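Local coordinates for probable E3 ubiquitin-protein ligase HERC1 (PDB 4QT6) that probably takes part in ubiquitin transfer as a HECT-type E3 ligase, here represented by its SPRY domain, a beta-sandwich module that in many proteins recognises partner proteins, at residues V64-N68 against H69-S73; F142-N146 against P147-V151. All blocks are in the same frame, centred on the assembly; numbering follows the deposited sequence.

Interaction 1: residues V64-N68 against H69-S73; sequences VHDFN and HRTTS
Asp66 reaches across the turn to Thr71 and Thr72, with CG anti to the backbone N (chi1 -178°). Its CB is 4.1 Å from Thr72 OG1, and its CG comes within 3.7 Å of Thr72 CA. At the tip the two oxygens part company. OD2 takes the hydroxyl of Thr71 on its syn lone pair, OG1 to OD2 2.7 Å, and a water joins OD2 to Ser73 N. OD1 instead accepts from Asn68 N at 2.9 Å, nearly along the C-O axis, which makes an Asx turn. The carboxylate thus pins both limbs of the loop between strands 55-60 and 75-79 of the SPRY beta-sandwich. Inside the loop, Asn68 O collects two amides: Thr72 N meets it almost head-on at 2.8 Å, whereas Thr71 N comes from above the carbonyl plane. Asn68 OD1 receives Arg70 N at 3.0 Å, also from above its amide plane, and a water ties the same oxygen to His69 ND1. Another water spans Asn68 ND2 and Thr71 OG1. The OG1 hydroxyl of buried Thr72 donates to Asp66 O at 2.6 Å, from above the carbonyl plane, and accepts from Asp74 N. Arg70 lays CG over one face of the His69 ring, toward the rim, before its guanidinium pairs with Glu90.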
loop_
_atom_site.group_PDB
_atom_site.type_symbol
_atom_site.label_atom_id
_atom_site.label_comp_id
_atom_site.label_asym_id
_atom_site.label_seq_id
_atom_site.Cartn_x
_atom_site.Cartn_y
_atom_site.Cartn_z
ATOM N N VAL A 64 -10.334 -3.347 -9.221
ATOM C CA VAL A 64 -8.964 -3.589 -9.634
ATOM C C VAL A 64 -9.003 -4.473 -10.881
ATOM O O VAL A 64 -9.618 -5.553 -10.873
ATOM C CB VAL A 64 -8.185 -4.303 -8.509
ATOM C CG1 VAL A 64 -6.833 -4.824 -8.987
ATOM C CG2 VAL A 64 -8.002 -3.340 -7.341
ATOM N N HIS A 65 -8.370 -4.006 -11.953
ATOM C CA HIS A 65 -8.195 -4.825 -13.165
ATOM C C HIS A 65 -6.768 -5.315 -13.361
ATOM O O HIS A 65 -6.553 -6.368 -13.966
ATOM C CB HIS A 65 -8.628 -4.021 -14.386
ATOM C CG HIS A 65 -10.078 -3.656 -14.367
ATOM N ND1 HIS A 65 -10.517 -2.355 -14.287
ATOM C CD2 HIS A 65 -11.189 -4.427 -14.378
ATOM C CE1 HIS A 65 -11.837 -2.335 -14.262
ATOM N NE2 HIS A 65 -12.268 -3.581 -14.319
ATOM N N ASP A 66 -5.795 -4.548 -12.883
ATOM C CA ASP A 66 -4.396 -4.883 -12.981
ATOM C C ASP A 66 -3.790 -4.612 -11.618
ATOM O O ASP A 66 -3.888 -3.484 -11.127
ATOM C CB ASP A 66 -3.733 -3.999 -14.049
ATOM C CG ASP A 66 -2.264 -4.312 -14.258
ATOM O OD1 ASP A 66 -1.681 -5.127 -13.514
ATOM O OD2 ASP A 66 -1.651 -3.697 -15.162
ATOM N N PHE A 67 -3.255 -5.650 -10.969
ATOM C CA PHE A 67 -2.516 -5.475 -9.720
ATOM C C PHE A 67 -1.059 -5.899 -9.792
ATOM O O PHE A 67 -0.424 -6.053 -8.778
ATOM C CB PHE A 67 -3.246 -6.136 -8.520
ATOM C CG PHE A 67 -3.337 -7.650 -8.566
ATOM C CD1 PHE A 67 -4.400 -8.275 -9.180
ATOM C CD2 PHE A 67 -2.433 -8.424 -7.862
ATOM C CE1 PHE A 67 -4.510 -9.668 -9.168
ATOM C CE2 PHE A 67 -2.528 -9.808 -7.848
ATOM C CZ PHE A 67 -3.570 -10.428 -8.498
ATOM N N ASN A 68 -0.522 -6.050 -11.012
ATOM C CA ASN A 68 0.907 -6.265 -11.221
ATOM C C ASN A 68 1.596 -4.939 -10.976
ATOM O O ASN A 68 1.340 -3.964 -11.696
ATOM C CB ASN A 68 1.136 -6.711 -12.672
ATOM C CG ASN A 68 2.590 -6.955 -13.022
ATOM O OD1 ASN A 68 3.510 -6.737 -12.235
ATOM N ND2 ASN A 68 2.803 -7.426 -14.251
ATOM N N HIS A 69 2.437 -4.883 -9.953
ATOM C CA HIS A 69 3.109 -3.631 -9.615
ATOM C C HIS A 69 3.919 -3.053 -10.776
ATOM O O HIS A 69 4.043 -1.838 -10.869
ATOM C CB HIS A 69 3.949 -3.735 -8.331
ATOM C CG HIS A 69 5.132 -4.637 -8.442
ATOM N ND1 HIS A 69 5.019 -6.005 -8.546
ATOM C CD2 HIS A 69 6.457 -4.370 -8.423
ATOM C CE1 HIS A 69 6.223 -6.541 -8.610
ATOM N NE2 HIS A 69 7.113 -5.569 -8.545
ATOM N N ARG A 70 4.441 -3.904 -11.667
ATOM C CA ARG A 70 5.262 -3.442 -12.789
ATOM C C ARG A 70 4.471 -2.707 -13.875
ATOM O O ARG A 70 5.050 -1.909 -14.622
ATOM C CB ARG A 70 6.012 -4.633 -13.403
ATOM C CG ARG A 70 7.000 -5.281 -12.457
ATOM C CD ARG A 70 8.428 -4.955 -12.826
ATOM N NE ARG A 70 9.357 -5.469 -11.824
ATOM C CZ ARG A 70 10.362 -4.783 -11.280
ATOM N NH1 ARG A 70 10.615 -3.526 -11.634
ATOM N NH2 ARG A 70 11.139 -5.371 -10.374
ATOM N N THR A 71 3.162 -2.966 -13.968
ATOM C CA THR A 71 2.317 -2.398 -15.017
ATOM C C THR A 71 1.113 -1.583 -14.551
ATOM O O THR A 71 0.614 -0.752 -15.300
ATOM C CB THR A 71 1.783 -3.479 -15.967
ATOM O OG1 THR A 71 0.955 -4.414 -15.256
ATOM C CG2 THR A 71 2.938 -4.216 -16.598
ATOM N N THR A 72 0.637 -1.819 -13.325
ATOM C CA THR A 72 -0.652 -1.275 -12.942
ATOM C C THR A 72 -0.748 0.258 -12.959
ATOM O O THR A 72 0.154 0.942 -12.519
ATOM C CB THR A 72 -1.087 -1.766 -11.525
ATOM O OG1 THR A 72 -2.412 -1.306 -11.256
ATOM C CG2 THR A 72 -0.149 -1.307 -10.472
ATOM N N SER A 73 -1.858 0.736 -13.502
ATOM C CA SER A 73 -2.312 2.123 -13.355
ATOM C C SER A 73 -3.535 2.215 -12.439
ATOM O O SER A 73 -4.060 3.309 -12.218
ATOM C CB SER A 73 -2.630 2.708 -14.742
ATOM O OG SER A 73 -1.415 2.861 -15.482
HETATM O O HOH W 1 -3.256 -0.901 -15.245
HETATM O O HOH W 2 0.349 -6.915 -15.923
HETATM O O HOH W 3 3.333 -8.146 -9.426
#

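Interaction 2: residues F142-N146 against P147-V151. With ARF (formamide), chain B; ARF (formamide), chain G.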
loop_
_atom_site.group_PDB
_atom_site.type_symbol
_atom_site.label_atom_id
_atom_site.label_comp_id
_atom_site.label_asym_id
_atom_site.label_seq_id
_atom_site.Cartn_x
_atom_site.Cartn_y
_atom_site.Cartn_z
ATOM N N PHE A 142 0.727 -8.003 -2.583
ATOM C CA PHE A 142 1.829 -8.932 -2.420
ATOM C C PHE A 142 2.162 -9.578 -3.759
ATOM O O PHE A 142 1.274 -10.125 -4.412
ATOM C CB PHE A 142 1.438 -10.017 -1.424
ATOM C CG PHE A 142 0.979 -9.498 -0.088
ATOM C CD1 PHE A 142 1.884 -8.934 0.817
ATOM C CD2 PHE A 142 -0.362 -9.614 0.283
ATOM C CE1 PHE A 142 1.449 -8.469 2.042
ATOM C CE2 PHE A 142 -0.802 -9.145 1.524
ATOM C CZ PHE A 142 0.106 -8.570 2.386
ATOM N N TYR A 143 3.430 -9.497 -4.160
ATOM C CA TYR A 143 3.870 -10.099 -5.431
ATOM C C TYR A 143 4.611 -11.395 -5.239
ATOM O O TYR A 143 5.040 -12.020 -6.228
ATOM C CB TYR A 143 4.687 -9.124 -6.289
ATOM C CG TYR A 143 5.906 -8.550 -5.622
ATOM C CD1 TYR A 143 7.099 -9.254 -5.588
ATOM C CD2 TYR A 143 5.871 -7.305 -5.012
ATOM C CE1 TYR A 143 8.206 -8.743 -4.964
ATOM C CE2 TYR A 143 6.989 -6.774 -4.392
ATOM C CZ TYR A 143 8.166 -7.483 -4.394
ATOM O OH TYR A 143 9.271 -6.947 -3.797
ATOM N N SER A 144 4.773 -11.806 -3.988
ATOM C CA SER A 144 5.281 -13.124 -3.687
ATOM C C SER A 144 4.282 -14.207 -4.075
ATOM O O SER A 144 3.071 -13.971 -4.183
ATOM C CB SER A 144 5.616 -13.204 -2.201
ATOM O OG SER A 144 4.514 -12.759 -1.434
ATOM N N SER A 145 4.801 -15.413 -4.293
ATOM C CA SER A 145 3.965 -16.553 -4.658
ATOM C C SER A 145 3.387 -17.235 -3.424
ATOM O O SER A 145 2.254 -17.698 -3.432
ATOM C CB SER A 145 4.792 -17.565 -5.453
ATOM O OG SER A 145 5.958 -17.926 -4.742
ATOM N N ASN A 146 4.201 -17.308 -2.374
ATOM C CA ASN A 146 3.841 -18.021 -1.174
ATOM C C ASN A 146 3.092 -17.131 -0.195
ATOM O O ASN A 146 3.339 -15.924 -0.129
ATOM C CB ASN A 146 5.090 -18.542 -0.475
ATOM C CG ASN A 146 5.785 -19.639 -1.255
ATOM O OD1 ASN A 146 5.210 -20.237 -2.161
ATOM N ND2 ASN A 146 7.031 -19.911 -0.896
ATOM N N PRO A 147 2.190 -17.732 0.583
ATOM C CA PRO A 147 1.493 -16.995 1.631
ATOM C C PRO A 147 2.389 -16.520 2.775
ATOM O O PRO A 147 3.531 -16.976 2.923
ATOM C CB PRO A 147 0.490 -18.006 2.173
ATOM C CG PRO A 147 1.012 -19.343 1.774
ATOM C CD PRO A 147 1.770 -19.143 0.514
ATOM N N GLY A 148 1.854 -15.615 3.589
ATOM C CA GLY A 148 2.403 -15.377 4.923
ATOM C C GLY A 148 2.659 -13.974 5.404
ATOM O O GLY A 148 2.718 -13.730 6.621
ATOM N N GLU A 149 2.880 -13.053 4.477
ATOM C CA GLU A 149 3.172 -11.682 4.873
ATOM C C GLU A 149 1.940 -11.110 5.543
ATOM O O GLU A 149 0.832 -11.524 5.228
ATOM C CB GLU A 149 3.514 -10.798 3.682
ATOM C CG GLU A 149 4.757 -11.166 2.882
ATOM C CD GLU A 149 4.479 -12.142 1.765
ATOM O OE1 GLU A 149 3.369 -12.692 1.684
ATOM O OE2 GLU A 149 5.389 -12.369 0.953
ATOM N N LYS A 150 2.139 -10.153 6.448
ATOM C CA LYS A 150 1.031 -9.498 7.153
ATOM C C LYS A 150 1.275 -8.007 7.310
ATOM O O LYS A 150 2.367 -7.590 7.705
ATOM C CB LYS A 150 0.807 -10.105 8.549
ATOM C CG LYS A 150 0.422 -11.566 8.559
ATOM C CD LYS A 150 0.063 -11.978 9.977
ATOM C CE LYS A 150 -0.163 -13.486 10.049
ATOM N NZ LYS A 150 -1.016 -13.910 11.188
ATOM N N VAL A 151 0.267 -7.204 6.987
ATOM C CA VAL A 151 0.348 -5.736 7.123
ATOM C C VAL A 151 -0.861 -5.236 7.893
ATOM O O VAL A 151 -2.002 -5.605 7.583
ATOM C CB VAL A 151 0.398 -5.054 5.728
ATOM C CG1 VAL A 151 0.473 -3.528 5.834
ATOM C CG2 VAL A 151 1.580 -5.578 4.921
HETATM N N ARF B . 12.308 -9.574 -2.855
HETATM C C ARF B . 12.389 -8.902 -4.002
HETATM O O ARF B . 11.484 -8.163 -4.359
HETATM N N ARF G . 9.205 -12.645 -1.203
HETATM C C ARF G . 9.532 -12.107 -2.386
HETATM O O ARF G . 9.017 -12.523 -3.415
HETATM O O HOH W 4 5.688 -15.081 0.986
#
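Two torsions of Glu149 bring its carboxylate back to Ser144: CG stands anti to the carbonyl carbon, and the chain then bends sharply at chi2 (89°). Ser144 completes the approach by placing OG between its own backbone N and carbonyl carbon. The hydroxyl donates to the carboxylate, Ser144 OG to Glu149 OE2 2.6 Å, arriving on the syn side but 32° out of the carboxylate plane. The other oxygen, OE1, is hydrogen-bonded to His20 ND1, so both arms of the buried carboxylate are engaged. A water lies between Glu149 OE2 and Asn146 O, 2.7 Å from each, linking the acid to the backbone of Asn146. The Phe142 ring lies alongside the Glu149 chain. Its CE1 meets Glu149 CB at 3.5 Å, and ring and carboxylate planes differ by only 16°, the two side chains running antiparallel to one another. CE1 also touches Val151 CG2 at 4.1 Å, and the Phe142 ring stacks with His20. This is the connection between strands 137-142 and 150-154, which belong to the two different sheets of the SPRY beta-sandwich; the chain crosses from one to the other here. Gly148 takes up a positive phi, where a CB would press on the carbonyl oxygen of Pro147. Tyr143 points away from the turn, its hydroxyl end toward a bound formamide. Its OH donates to the formamide O of chain B at 2.6 Å, with that oxygen at the ring edge and in its plane, and Arg79 NE also bonds to the hydroxyl. A second formamide, of chain G, rests its O 3.7 Å from Ser144 CB.

In the fold
From the N terminus, strand 55-60 of the six-stranded sheet runs into the loop of interaction 1, which folds back on itself and delivers the chain to strand 75-79, the next strand of the same sheet. Much later, strand 137-142, on the other side of 55-60 in that sheet, ends at interaction 2, whose loop passes to strand 150-154 of the seven-stranded sheet. The two contacts follow one another in series, neither nested nor crossed. Their centres lie about 16 Å apart, yet they meet where His69 stacks on Tyr143, with His69 CE1 3.6 Å from Tyr143 CG. Interaction 1 thus joins neighbouring strands, while interaction 2 ties the two sheets together.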